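Local coordinates for protein hydroxyethylphosphonate dioxygenase (Streptomyces albus, PDB 6B9R) that probably uses an iron centre and molecular oxygen to cleave 2-hydroxyethylphosphonate into hydroxymethylphosphonate and formate, at residues L20-A25 with D48-R53; I56-I61 with L70-L75; W318-P321 with A327-F330; Q363-Y368 with I402-S407. All coordinates share one frame; numbering follows the deposited sequence.

The four contacts fall into two pairs at well separated places in the chain. Interactions 1 and 2, with centres 11 Å apart, share one packed core of helices and a loop: Ala24 CB of interaction 1 lies 3.6 Å from Leu70 CD2 of interaction 2. Interactions 3 and 4, with centres 14 Å apart, belong to the beta-sheet part, where Tyr328 OH and Leu406 N, 3.1 Å apart, form a probable hydrogen bond. The centres of interactions 1 and 3 are about 49 Å apart. None contains the iron-site residues His149, Gln153 and His190, but the side chain of Arg22 in interaction 1 is about 12 Å from a bound 2-hydroxyethylphosphonate. All four reach the second subunit, interaction 1 through Leu20.

Interaction 1 of 4, residues L20-A25 with D48-R53; sequences LLRAAA and DYVSGR
Leu21 and Arg22 meet Tyr49 and Val50 from a helical turn whose shortest polar bond is Ala24 N to Leu20 O, 2.9 Å. No hydrogen bond crosses to 48-53; the two segments meet through packing alone. Arg22 carries much of it. Its CG stands anti to the backbone N (chi1 169°) and the chain bends at chi2 and chi3, which folds the guanidinium back against Val50. Arg22 NE comes to 3.7 Å from Val50 CG1, while Val50 CG2 lies over one face of the guanidinium. Both valine methyls also touch the base of the arginine, Arg22 CB to Val50 CG2 being 3.8 Å, and the two side chains cross at about a right angle. The charge itself is directed past the valine: Arg22 NH1 forms a salt bridge with Asp32, probably holding the group in place. Alongside, Leu21 CD2 packs on Tyr49 CB at 4.0 Å; the phenol ring leads away. Gly52 has positive phi and lets the chain leave helix 46-51. Thus Leu21 and Arg22 fit helix 10-27 against helix 46-51, whose first residue, Phe46, also packs on both, while Ala24 of helix 10-27 touches Leu70 and Leu75.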
loop_
_atom_site.group_PDB
_atom_site.type_symbol
_atom_site.label_atom_id
_atom_site.label_comp_id
_atom_site.label_asym_id
_atom_site.label_seq_id
_atom_site.Cartn_x
_atom_site.Cartn_y
_atom_site.Cartn_z
ATOM N N LEU A 20 -5.704 -8.457 -16.285
ATOM C CA LEU A 20 -6.395 -7.458 -15.467
ATOM C C LEU A 20 -7.833 -7.268 -15.909
ATOM O O LEU A 20 -8.705 -6.966 -15.081
ATOM C CB LEU A 20 -5.689 -6.110 -15.533
ATOM C CG LEU A 20 -4.342 -6.092 -14.827
ATOM C CD1 LEU A 20 -3.693 -4.751 -15.047
ATOM C CD2 LEU A 20 -4.491 -6.403 -13.324
ATOM N N LEU A 21 -8.089 -7.399 -17.208
ATOM C CA LEU A 21 -9.457 -7.256 -17.698
ATOM C C LEU A 21 -10.330 -8.410 -17.232
ATOM O O LEU A 21 -11.480 -8.198 -16.821
ATOM C CB LEU A 21 -9.457 -7.162 -19.216
ATOM C CG LEU A 21 -10.866 -7.093 -19.816
ATOM C CD1 LEU A 21 -11.602 -5.886 -19.260
ATOM C CD2 LEU A 21 -10.777 -7.034 -21.333
ATOM N N ARG A 22 -9.817 -9.642 -17.319
ATOM C CA ARG A 22 -10.567 -10.779 -16.793
ATOM C C ARG A 22 -10.762 -10.645 -15.288
ATOM O O ARG A 22 -11.848 -10.919 -14.760
ATOM C CB ARG A 22 -9.852 -12.093 -17.126
ATOM C CG ARG A 22 -10.431 -13.311 -16.384
ATOM C CD ARG A 22 -11.872 -13.613 -16.808
ATOM N NE ARG A 22 -11.917 -14.292 -18.096
ATOM C CZ ARG A 22 -13.031 -14.522 -18.785
ATOM N NH1 ARG A 22 -14.203 -14.111 -18.319
ATOM N NH2 ARG A 22 -12.971 -15.159 -19.949
ATOM N N ALA A 23 -9.725 -10.214 -14.574
ATOM C CA ALA A 23 -9.859 -10.061 -13.129
ATOM C C ALA A 23 -10.919 -9.023 -12.779
ATOM O O ALA A 23 -11.688 -9.208 -11.830
ATOM C CB ALA A 23 -8.507 -9.681 -12.513
ATOM N N ALA A 24 -10.977 -7.921 -13.533
ATOM C CA ALA A 24 -11.968 -6.888 -13.242
ATOM C C ALA A 24 -13.374 -7.417 -13.460
ATOM O O ALA A 24 -14.284 -7.150 -12.664
ATOM C CB ALA A 24 -11.736 -5.654 -14.118
ATOM N N ALA A 25 -13.568 -8.161 -14.543
ATOM C CA ALA A 25 -14.878 -8.730 -14.839
ATOM C C ALA A 25 -15.276 -9.756 -13.783
ATOM O O ALA A 25 -16.399 -9.725 -13.271
ATOM C CB ALA A 25 -14.857 -9.350 -16.229
ATOM N N ASP A 48 -11.688 -13.136 -26.728
ATOM C CA ASP A 48 -10.618 -12.664 -27.605
ATOM C C ASP A 48 -9.826 -11.522 -26.979
ATOM O O ASP A 48 -8.632 -11.364 -27.267
ATOM C CB ASP A 48 -11.190 -12.229 -28.944
ATOM C CG ASP A 48 -11.806 -13.383 -29.706
ATOM O OD1 ASP A 48 -11.150 -14.440 -29.815
ATOM O OD2 ASP A 48 -12.952 -13.244 -30.165
ATOM N N TYR A 49 -10.466 -10.712 -26.137
ATOM C CA TYR A 49 -9.739 -9.662 -25.430
ATOM C C TYR A 49 -8.974 -10.223 -24.241
ATOM O O TYR A 49 -7.866 -9.766 -23.931
ATOM C CB TYR A 49 -10.711 -8.578 -24.969
ATOM C CG TYR A 49 -11.316 -7.832 -26.115
ATOM C CD1 TYR A 49 -10.631 -6.784 -26.714
ATOM C CD2 TYR A 49 -12.550 -8.198 -26.634
ATOM C CE1 TYR A 49 -11.165 -6.101 -27.773
ATOM C CE2 TYR A 49 -13.094 -7.524 -27.708
ATOM C CZ TYR A 49 -12.397 -6.471 -28.268
ATOM O OH TYR A 49 -12.920 -5.782 -29.331
ATOM N N VAL A 50 -9.558 -11.203 -23.561
ATOM C CA VAL A 50 -8.906 -11.789 -22.401
ATOM C C VAL A 50 -7.764 -12.716 -22.811
ATOM O O VAL A 50 -6.782 -12.853 -22.075
ATOM C CB VAL A 50 -9.966 -12.498 -21.544
ATOM C CG1 VAL A 50 -9.326 -13.505 -20.613
ATOM C CG2 VAL A 50 -10.760 -11.460 -20.751
ATOM N N SER A 51 -7.844 -13.330 -23.990
ATOM C CA SER A 51 -6.790 -14.233 -24.432
ATOM C C SER A 51 -5.644 -13.512 -25.120
ATOM O O SER A 51 -4.559 -14.087 -25.244
ATOM C CB SER A 51 -7.350 -15.277 -25.394
ATOM O OG SER A 51 -7.554 -14.696 -26.669
ATOM N N GLY A 52 -5.871 -12.294 -25.607
ATOM C CA GLY A 52 -4.862 -11.549 -26.327
ATOM C C GLY A 52 -5.043 -11.515 -27.826
ATOM O O GLY A 52 -4.265 -10.835 -28.508
ATOM N N ARG A 53 -6.041 -12.228 -28.365
ATOM C CA ARG A 53 -6.276 -12.215 -29.807
ATOM C C ARG A 53 -6.672 -10.828 -30.301
ATOM O O ARG A 53 -6.409 -10.480 -31.458
ATOM C CB ARG A 53 -7.357 -13.237 -30.180
ATOM C CG ARG A 53 -7.652 -13.309 -31.676
ATOM C CD ARG A 53 -9.144 -13.416 -31.959
ATOM N NE ARG A 53 -9.484 -12.972 -33.310
ATOM C CZ ARG A 53 -10.719 -12.957 -33.804
ATOM N NH1 ARG A 53 -10.935 -12.535 -35.042
ATOM N NH2 ARG A 53 -11.739 -13.370 -33.062
#

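Interaction 2 of 4, residues I56-I61 with L70-L75; sequences ITWDLI and LNERDL
With CG of Trp58 swung anti to its own amide nitrogen (chi1 177°) and Glu72 bent at chi2 (91°), the indole and the glutamate stem come together. The far rim of the six-membered ring does the touching: Trp58 CH2 is 3.6 Å from Glu72 CG, and Trp58 CZ3 is 3.8 Å from Glu72 CB. The stem approaches the ring obliquely, and the ring and carboxylate planes are only 21° apart. Beside it, Ile61 turns its CG2 branch to the backbone of the loop, 3.7 Å from Glu72 CA, and Leu75 CD1 closes in on the same methyl, 4.2 Å from Ile61 CG2. Each segment is braced within itself. Thr57 caps helix 58-67, its OG1 accepting from Leu60 N at 3.1 Å. In the loop, Asp74 OD2 takes two donors from the same face of its carboxylate plane, Asn71 N at 2.7 Å and Asn71 ND2 at 3.1 Å, which pins the turn that presents Glu72. The ring of Trp58 stacks on Trp58 of the second subunit, and Glu72 OE1 bonds to His79 of that subunit. An alanine in place of Trp58 would probably leave the glutamate stem without its flank and the partner tryptophan without its stack. The chemistry is therefore divided: carbon against carbon within the chain, while the carboxylate is spent on the subunit interface, where a charged form would probably be favoured if His79 is protonated.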
loop_
_atom_site.group_PDB
_atom_site.type_symbol
_atom_site.label_atom_id
_atom_site.label_comp_id
_atom_site.label_asym_id
_atom_site.label_seq_id
_atom_site.Cartn_x
_atom_site.Cartn_y
_atom_site.Cartn_z
ATOM N N ILE A 56 -6.334 -4.632 -26.261
ATOM C CA ILE A 56 -7.156 -3.821 -25.381
ATOM C C ILE A 56 -6.742 -2.372 -25.582
ATOM O O ILE A 56 -5.597 -2.002 -25.302
ATOM C CB ILE A 56 -7.003 -4.260 -23.922
ATOM C CG1 ILE A 56 -7.599 -5.653 -23.759
ATOM C CG2 ILE A 56 -7.688 -3.258 -22.986
ATOM C CD1 ILE A 56 -7.249 -6.269 -22.435
ATOM N N THR A 57 -7.658 -1.560 -26.098
ATOM C CA THR A 57 -7.312 -0.196 -26.459
ATOM C C THR A 57 -7.633 0.763 -25.320
ATOM O O THR A 57 -8.340 0.432 -24.365
ATOM C CB THR A 57 -8.046 0.229 -27.730
ATOM O OG1 THR A 57 -9.461 0.206 -27.500
ATOM C CG2 THR A 57 -7.711 -0.714 -28.863
ATOM N N TRP A 58 -7.087 1.974 -25.431
ATOM C CA TRP A 58 -7.463 3.032 -24.503
ATOM C C TRP A 58 -8.944 3.349 -24.620
ATOM O O TRP A 58 -9.588 3.708 -23.627
ATOM C CB TRP A 58 -6.612 4.278 -24.763
ATOM C CG TRP A 58 -6.982 5.454 -23.910
ATOM C CD1 TRP A 58 -7.517 6.645 -24.330
ATOM C CD2 TRP A 58 -6.858 5.551 -22.488
ATOM N NE1 TRP A 58 -7.730 7.472 -23.257
ATOM C CE2 TRP A 58 -7.332 6.828 -22.115
ATOM C CE3 TRP A 58 -6.393 4.686 -21.497
ATOM C CZ2 TRP A 58 -7.354 7.258 -20.789
ATOM C CZ3 TRP A 58 -6.411 5.119 -20.174
ATOM C CH2 TRP A 58 -6.890 6.392 -19.837
ATOM N N ASP A 59 -9.506 3.212 -25.818
ATOM C CA ASP A 59 -10.947 3.373 -25.970
ATOM C C ASP A 59 -11.698 2.380 -25.093
ATOM O O ASP A 59 -12.624 2.756 -24.363
ATOM C CB ASP A 59 -11.341 3.220 -27.437
ATOM C CG ASP A 59 -12.841 3.337 -27.653
ATOM O OD1 ASP A 59 -13.375 4.450 -27.475
ATOM O OD2 ASP A 59 -13.484 2.321 -27.993
ATOM N N LEU A 60 -11.296 1.106 -25.128
ATOM C CA LEU A 60 -12.018 0.102 -24.352
ATOM C C LEU A 60 -11.823 0.323 -22.859
ATOM O O LEU A 60 -12.768 0.191 -22.075
ATOM C CB LEU A 60 -11.582 -1.309 -24.761
ATOM C CG LEU A 60 -12.157 -2.477 -23.944
ATOM C CD1 LEU A 60 -13.672 -2.453 -23.986
ATOM C CD2 LEU A 60 -11.648 -3.814 -24.443
ATOM N N ILE A 61 -10.608 0.687 -22.452
ATOM C CA ILE A 61 -10.344 0.967 -21.046
ATOM C C ILE A 61 -11.153 2.171 -20.575
ATOM O O ILE A 61 -11.687 2.177 -19.460
ATOM C CB ILE A 61 -8.834 1.159 -20.835
ATOM C CG1 ILE A 61 -8.122 -0.184 -21.034
ATOM C CG2 ILE A 61 -8.548 1.750 -19.450
ATOM C CD1 ILE A 61 -6.620 -0.114 -20.827
ATOM N N LEU A 70 -14.952 1.218 -11.850
ATOM C CA LEU A 70 -13.507 1.130 -11.696
ATOM C C LEU A 70 -12.851 2.249 -12.495
ATOM O O LEU A 70 -13.512 3.016 -13.212
ATOM C CB LEU A 70 -12.974 -0.250 -12.114
ATOM C CG LEU A 70 -13.357 -0.871 -13.465
ATOM C CD1 LEU A 70 -12.878 -0.079 -14.686
ATOM C CD2 LEU A 70 -12.819 -2.287 -13.524
ATOM N N ASN A 71 -11.527 2.331 -12.360
ATOM C CA ASN A 71 -10.721 3.365 -12.977
ATOM C C ASN A 71 -9.878 2.792 -14.102
ATOM O O ASN A 71 -9.527 1.609 -14.095
ATOM C CB ASN A 71 -9.814 4.017 -11.932
ATOM C CG ASN A 71 -10.596 4.516 -10.769
ATOM O OD1 ASN A 71 -11.247 5.558 -10.857
ATOM N ND2 ASN A 71 -10.586 3.758 -9.675
ATOM N N GLU A 72 -9.566 3.653 -15.071
ATOM C CA GLU A 72 -8.632 3.280 -16.124
ATOM C C GLU A 72 -7.355 2.707 -15.523
ATOM O O GLU A 72 -6.805 1.719 -16.025
ATOM C CB GLU A 72 -8.325 4.495 -17.000
ATOM C CG GLU A 72 -9.530 5.080 -17.750
ATOM C CD GLU A 72 -10.261 6.171 -16.966
ATOM O OE1 GLU A 72 -10.006 6.318 -15.749
ATOM O OE2 GLU A 72 -11.096 6.878 -17.570
ATOM N N ARG A 73 -6.899 3.297 -14.412
ATOM C CA ARG A 73 -5.732 2.805 -13.686
ATOM C C ARG A 73 -5.863 1.332 -13.312
ATOM O O ARG A 73 -4.854 0.620 -13.230
ATOM C CB ARG A 73 -5.531 3.636 -12.413
ATOM C CG ARG A 73 -4.226 4.335 -12.290
ATOM C CD ARG A 73 -4.123 5.114 -10.961
ATOM N NE ARG A 73 -2.757 5.082 -10.428
ATOM C CZ ARG A 73 -2.399 4.406 -9.340
ATOM N NH1 ARG A 73 -1.144 4.425 -8.922
ATOM N NH2 ARG A 73 -3.303 3.707 -8.674
ATOM N N ASP A 74 -7.082 0.866 -13.038
ATOM C CA ASP A 74 -7.268 -0.505 -12.580
ATOM C C ASP A 74 -7.087 -1.528 -13.688
ATOM O O ASP A 74 -6.992 -2.723 -13.391
ATOM C CB ASP A 74 -8.654 -0.650 -11.948
ATOM C CG ASP A 74 -8.888 0.364 -10.845
ATOM O OD1 ASP A 74 -7.908 0.708 -10.140
ATOM O OD2 ASP A 74 -10.039 0.823 -10.675
ATOM N N LEU A 75 -7.044 -1.102 -14.950
ATOM C CA LEU A 75 -6.913 -2.025 -16.066
ATOM C C LEU A 75 -5.547 -1.948 -16.724
ATOM O O LEU A 75 -5.306 -2.657 -17.712
ATOM C CB LEU A 75 -8.005 -1.763 -17.113
ATOM C CG LEU A 75 -9.453 -2.065 -16.689
ATOM C CD1 LEU A 75 -10.424 -1.612 -17.773
ATOM C CD2 LEU A 75 -9.664 -3.547 -16.384
#

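Interaction 3 of 4, residues W318-P321 with A327-F330; sequences WSYP and AYRF
Between Trp318-Tyr320 and Tyr328-Phe330 the backbone bonds follow antiparallel register. Trp318 and Phe330 form a hydrogen-bonded pair, Phe330 N reaching Trp318 O at 2.7 Å almost straight down the carbonyl (176°). Ser319 and Arg329 are the non-hydrogen-bonded pair between. Tyr320 O is gripped twice, by Ala327 N at 2.7 Å and by Tyr328 N at 3.0 Å. Aromatic packing fills the face bearing Trp318, Tyr320, Tyr328 and Phe330. The indole stands between backbone N and carbonyl carbon (chi1 69°), which brings it across Phe330: Phe330 CB makes a CH-pi contact 3.9 Å from the centroid of the six-membered ring, over its face. Trp318 NE1 lies at the edge of the phenylalanine ring, 3.7 Å from Phe330 CD2, but donates to Leu250 O of the second subunit. Phe330 CE2 presses on Tyr320 CB at 3.3 Å, a tight fit, and Tyr320 CD1 touches the edge of the Tyr328 ring, 3.8 Å from Tyr328 CD2. On the other face Arg329 makes a salt bridge with Asp348. Two residues opposite one, Ala327 and Tyr328 facing Tyr320, make a classic beta bulge in a hairpin whose strand 317-320 borders the seven-stranded sheet within this chain.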
loop_
_atom_site.group_PDB
_atom_site.type_symbol
_atom_site.label_atom_id
_atom_site.label_comp_id
_atom_site.label_asym_id
_atom_site.label_seq_id
_atom_site.Cartn_x
_atom_site.Cartn_y
_atom_site.Cartn_z
ATOM N N TRP A 318 30.420 -3.034 10.379
ATOM C CA TRP A 318 30.559 -4.457 10.647
ATOM C C TRP A 318 30.903 -5.173 9.350
ATOM O O TRP A 318 30.807 -4.611 8.257
ATOM C CB TRP A 318 29.297 -5.049 11.292
ATOM C CG TRP A 318 28.080 -5.125 10.404
ATOM C CD1 TRP A 318 27.562 -6.252 9.833
ATOM C CD2 TRP A 318 27.218 -4.043 10.015
ATOM N NE1 TRP A 318 26.437 -5.937 9.108
ATOM C CE2 TRP A 318 26.209 -4.588 9.197
ATOM C CE3 TRP A 318 27.218 -2.664 10.259
ATOM C CZ2 TRP A 318 25.194 -3.807 8.631
ATOM C CZ3 TRP A 318 26.219 -1.885 9.703
ATOM C CH2 TRP A 318 25.210 -2.465 8.891
ATOM N N SER A 319 31.331 -6.420 9.497
ATOM C CA SER A 319 31.851 -7.223 8.402
ATOM C C SER A 319 30.894 -8.357 8.079
ATOM O O SER A 319 30.160 -8.844 8.944
ATOM C CB SER A 319 33.222 -7.801 8.746
ATOM O OG SER A 319 34.194 -6.794 8.692
ATOM N N TYR A 320 30.923 -8.785 6.824
ATOM C CA TYR A 320 30.032 -9.846 6.365
ATOM C C TYR A 320 30.841 -10.855 5.561
ATOM O O TYR A 320 31.583 -10.460 4.651
ATOM C CB TYR A 320 28.881 -9.280 5.514
ATOM C CG TYR A 320 27.880 -10.343 5.131
ATOM C CD1 TYR A 320 28.090 -11.151 4.025
ATOM C CD2 TYR A 320 26.747 -10.561 5.899
ATOM C CE1 TYR A 320 27.187 -12.150 3.682
ATOM C CE2 TYR A 320 25.832 -11.553 5.564
ATOM C CZ TYR A 320 26.059 -12.342 4.459
ATOM O OH TYR A 320 25.153 -13.326 4.133
ATOM N N PRO A 321 30.699 -12.165 5.830
ATOM C CA PRO A 321 29.729 -12.719 6.784
ATOM C C PRO A 321 30.206 -12.643 8.225
ATOM O O PRO A 321 29.465 -12.962 9.144
ATOM C CB PRO A 321 29.598 -14.173 6.341
ATOM C CG PRO A 321 30.946 -14.494 5.772
ATOM C CD PRO A 321 31.445 -13.224 5.126
ATOM N N ALA A 327 34.032 -10.720 3.550
ATOM C CA ALA A 327 33.896 -10.420 2.133
ATOM C C ALA A 327 33.524 -8.967 1.896
ATOM O O ALA A 327 33.929 -8.381 0.884
ATOM C CB ALA A 327 32.835 -11.326 1.497
ATOM N N TYR A 328 32.746 -8.388 2.801
ATOM C CA TYR A 328 32.297 -7.011 2.686
ATOM C C TYR A 328 32.425 -6.355 4.045
ATOM O O TYR A 328 32.302 -7.018 5.079
ATOM C CB TYR A 328 30.814 -6.898 2.246
ATOM C CG TYR A 328 30.429 -7.841 1.138
ATOM C CD1 TYR A 328 30.989 -7.720 -0.123
ATOM C CD2 TYR A 328 29.497 -8.849 1.353
ATOM C CE1 TYR A 328 30.637 -8.596 -1.145
ATOM C CE2 TYR A 328 29.126 -9.713 0.341
ATOM C CZ TYR A 328 29.690 -9.575 -0.906
ATOM O OH TYR A 328 29.334 -10.437 -1.908
ATOM N N ARG A 329 32.631 -5.045 4.041
ATOM C CA ARG A 329 32.542 -4.259 5.265
ATOM C C ARG A 329 31.445 -3.232 5.047
ATOM O O ARG A 329 31.500 -2.458 4.086
ATOM C CB ARG A 329 33.878 -3.595 5.612
ATOM C CG ARG A 329 33.993 -3.190 7.089
ATOM C CD ARG A 329 33.300 -1.861 7.362
ATOM N NE ARG A 329 33.902 -0.788 6.572
ATOM C CZ ARG A 329 34.957 -0.064 6.939
ATOM N NH1 ARG A 329 35.564 -0.267 8.113
ATOM N NH2 ARG A 329 35.407 0.881 6.125
ATOM N N PHE A 330 30.434 -3.254 5.906
ATOM C CA PHE A 330 29.296 -2.360 5.762
ATOM C C PHE A 330 29.411 -1.194 6.731
ATOM O O PHE A 330 29.880 -1.364 7.860
ATOM C CB PHE A 330 27.977 -3.081 6.027
ATOM C CG PHE A 330 27.687 -4.227 5.100
ATOM C CD1 PHE A 330 27.615 -4.044 3.725
ATOM C CD2 PHE A 330 27.420 -5.484 5.614
ATOM C CE1 PHE A 330 27.309 -5.117 2.879
ATOM C CE2 PHE A 330 27.114 -6.551 4.774
ATOM C CZ PHE A 330 27.067 -6.362 3.407
#

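Interaction 4 of 4, residues Q363-Y368 with I402-S407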
loop_
_atom_site.group_PDB
_atom_site.type_symbol
_atom_site.label_atom_id
_atom_site.label_comp_id
_atom_site.label_asym_id
_atom_site.label_seq_id
_atom_site.Cartn_x
_atom_site.Cartn_y
_atom_site.Cartn_z
ATOM N N GLN A 363 13.384 -5.955 -0.309
ATOM C CA GLN A 363 13.557 -4.575 -0.735
ATOM C C GLN A 363 14.016 -4.504 -2.184
ATOM O O GLN A 363 14.715 -5.392 -2.670
ATOM C CB GLN A 363 14.604 -3.875 0.141
ATOM C CG GLN A 363 14.241 -3.796 1.606
ATOM C CD GLN A 363 15.478 -3.704 2.461
ATOM O OE1 GLN A 363 16.330 -4.598 2.438
ATOM N NE2 GLN A 363 15.604 -2.611 3.193
ATOM N N HIS A 364 13.613 -3.429 -2.870
ATOM C CA HIS A 364 14.338 -2.985 -4.061
ATOM C C HIS A 364 15.750 -2.583 -3.657
ATOM O O HIS A 364 15.973 -2.118 -2.543
ATOM C CB HIS A 364 13.657 -1.769 -4.694
ATOM C CG HIS A 364 12.258 -2.021 -5.171
ATOM N ND1 HIS A 364 11.978 -2.494 -6.432
ATOM C CD2 HIS A 364 11.063 -1.845 -4.560
ATOM C CE1 HIS A 364 10.670 -2.603 -6.581
ATOM N NE2 HIS A 364 10.092 -2.219 -5.457
ATOM N N GLN A 365 16.707 -2.695 -4.577
ATOM C CA GLN A 365 18.055 -2.213 -4.279
ATOM C C GLN A 365 18.589 -1.334 -5.401
ATOM O O GLN A 365 18.346 -1.596 -6.582
ATOM C CB GLN A 365 19.031 -3.371 -4.027
ATOM C CG GLN A 365 18.550 -4.280 -2.914
ATOM C CD GLN A 365 19.554 -5.339 -2.560
ATOM O OE1 GLN A 365 20.634 -5.036 -2.039
ATOM N NE2 GLN A 365 19.210 -6.595 -2.838
ATOM N N TYR A 366 19.349 -0.313 -5.008
ATOM C CA TYR A 366 20.053 0.582 -5.913
ATOM C C TYR A 366 21.529 0.562 -5.528
ATOM O O TYR A 366 21.861 0.659 -4.345
ATOM C CB TYR A 366 19.466 2.004 -5.822
ATOM C CG TYR A 366 20.335 3.090 -6.416
ATOM C CD1 TYR A 366 21.330 3.705 -5.655
ATOM C CD2 TYR A 366 20.155 3.513 -7.729
ATOM C CE1 TYR A 366 22.130 4.687 -6.191
ATOM C CE2 TYR A 366 20.952 4.495 -8.279
ATOM C CZ TYR A 366 21.946 5.086 -7.496
ATOM O OH TYR A 366 22.751 6.079 -8.013
ATOM N N LEU A 367 22.408 0.446 -6.518
ATOM C CA LEU A 367 23.841 0.403 -6.281
ATOM C C LEU A 367 24.509 1.501 -7.091
ATOM O O LEU A 367 24.076 1.814 -8.200
ATOM C CB LEU A 367 24.434 -0.955 -6.680
ATOM C CG LEU A 367 23.781 -2.229 -6.140
ATOM C CD1 LEU A 367 24.514 -3.450 -6.697
ATOM C CD2 LEU A 367 23.797 -2.242 -4.616
ATOM N N TYR A 368 25.568 2.089 -6.534
ATOM C CA TYR A 368 26.341 3.098 -7.247
ATOM C C TYR A 368 27.802 2.916 -6.858
ATOM O O TYR A 368 28.110 2.865 -5.667
ATOM C CB TYR A 368 25.859 4.519 -6.909
ATOM C CG TYR A 368 26.673 5.603 -7.588
ATOM C CD1 TYR A 368 26.330 6.068 -8.848
ATOM C CD2 TYR A 368 27.804 6.153 -6.970
ATOM C CE1 TYR A 368 27.096 7.046 -9.488
ATOM C CE2 TYR A 368 28.554 7.126 -7.590
ATOM C CZ TYR A 368 28.193 7.574 -8.850
ATOM O OH TYR A 368 28.967 8.549 -9.458
ATOM N N ILE A 402 16.304 -10.978 -5.425
ATOM C CA ILE A 402 17.446 -11.441 -6.213
ATOM C C ILE A 402 18.601 -11.800 -5.292
ATOM O O ILE A 402 18.977 -11.018 -4.413
ATOM C CB ILE A 402 17.880 -10.369 -7.225
ATOM C CG1 ILE A 402 16.747 -10.069 -8.220
ATOM C CG2 ILE A 402 19.196 -10.779 -7.901
ATOM C CD1 ILE A 402 16.140 -11.301 -8.897
ATOM N N GLU A 403 19.201 -12.966 -5.520
ATOM C CA GLU A 403 20.436 -13.329 -4.839
ATOM C C GLU A 403 21.610 -12.930 -5.720
ATOM O O GLU A 403 21.729 -13.418 -6.850
ATOM C CB GLU A 403 20.486 -14.827 -4.537
ATOM C CG GLU A 403 21.729 -15.197 -3.718
ATOM C CD GLU A 403 22.003 -16.685 -3.680
ATOM O OE1 GLU A 403 22.255 -17.272 -4.755
ATOM O OE2 GLU A 403 21.974 -17.261 -2.572
ATOM N N PHE A 404 22.463 -12.028 -5.221
ATOM C CA PHE A 404 23.659 -11.655 -5.962
ATOM C C PHE A 404 24.869 -11.619 -5.038
ATOM O O PHE A 404 24.757 -11.523 -3.815
ATOM C CB PHE A 404 23.521 -10.304 -6.699
ATOM C CG PHE A 404 23.314 -9.096 -5.807
ATOM C CD1 PHE A 404 24.396 -8.405 -5.280
ATOM C CD2 PHE A 404 22.038 -8.602 -5.572
ATOM C CE1 PHE A 404 24.206 -7.276 -4.491
ATOM C CE2 PHE A 404 21.836 -7.468 -4.790
ATOM C CZ PHE A 404 22.929 -6.807 -4.238
ATOM N N SER A 405 26.039 -11.713 -5.654
ATOM C CA SER A 405 27.296 -11.515 -4.964
ATOM C C SER A 405 28.077 -10.414 -5.665
ATOM O O SER A 405 27.866 -10.129 -6.846
ATOM C CB SER A 405 28.126 -12.803 -4.933
ATOM O OG SER A 405 28.477 -13.182 -6.246
ATOM N N LEU A 406 28.995 -9.806 -4.919
ATOM C CA LEU A 406 29.865 -8.757 -5.415
ATOM C C LEU A 406 31.313 -9.177 -5.209
ATOM O O LEU A 406 31.633 -9.869 -4.244
ATOM C CB LEU A 406 29.612 -7.446 -4.680
ATOM C CG LEU A 406 28.142 -7.054 -4.569
ATOM C CD1 LEU A 406 27.981 -5.924 -3.550
ATOM C CD2 LEU A 406 27.636 -6.637 -5.944
ATOM N N SER A 407 32.184 -8.770 -6.128
ATOM C CA SER A 407 33.605 -9.034 -5.958
ATOM C C SER A 407 34.401 -7.955 -6.677
ATOM O O SER A 407 33.881 -7.232 -7.528
ATOM C CB SER A 407 33.992 -10.423 -6.481
ATOM O OG SER A 407 33.967 -10.450 -7.895
#
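This is a buried face-to-face packing contact between two beta-sheets, with no hydrogen bond across it. The strands stand well apart, the nearest CA atoms, Leu367 and Leu406, being 11.0 Å from each other, and side chains bridge the distance. Phe404 reaches over with CG in the cramped position between its backbone N and carbonyl carbon (chi1 63°). Gln365 comes from the opposite direction with its chain extended beyond CG. Gln365 NE2 meets the ring at its edge, near its plane, 3.4 Å from Phe404 CE2, while Gln365 OE1 lies 3.6 Å from Phe404 CZ. Amide and ring planes are 35° apart. Gln365 OE1 also accepts from Arg418 NE, a bond that probably fixes the amide's rotation. Leu367 CD1 adds a looser apolar touch, 4.4 Å from Phe404 CE1, and Leu406 CG lies in the ring plane at its edge. Replacing Gln365 by an alanine would probably open a gap beside the phenylalanine edge and deprive Arg418 of a buried acceptor. In the seven-stranded sheet, strand 364-369 lies between strands 395-398 and 412-419, whose Val398 and Met416 touch Gln365; facing it in a three-stranded sheet, strand 403-407 borders strand 375-381, whose Trp379 packs on Phe404.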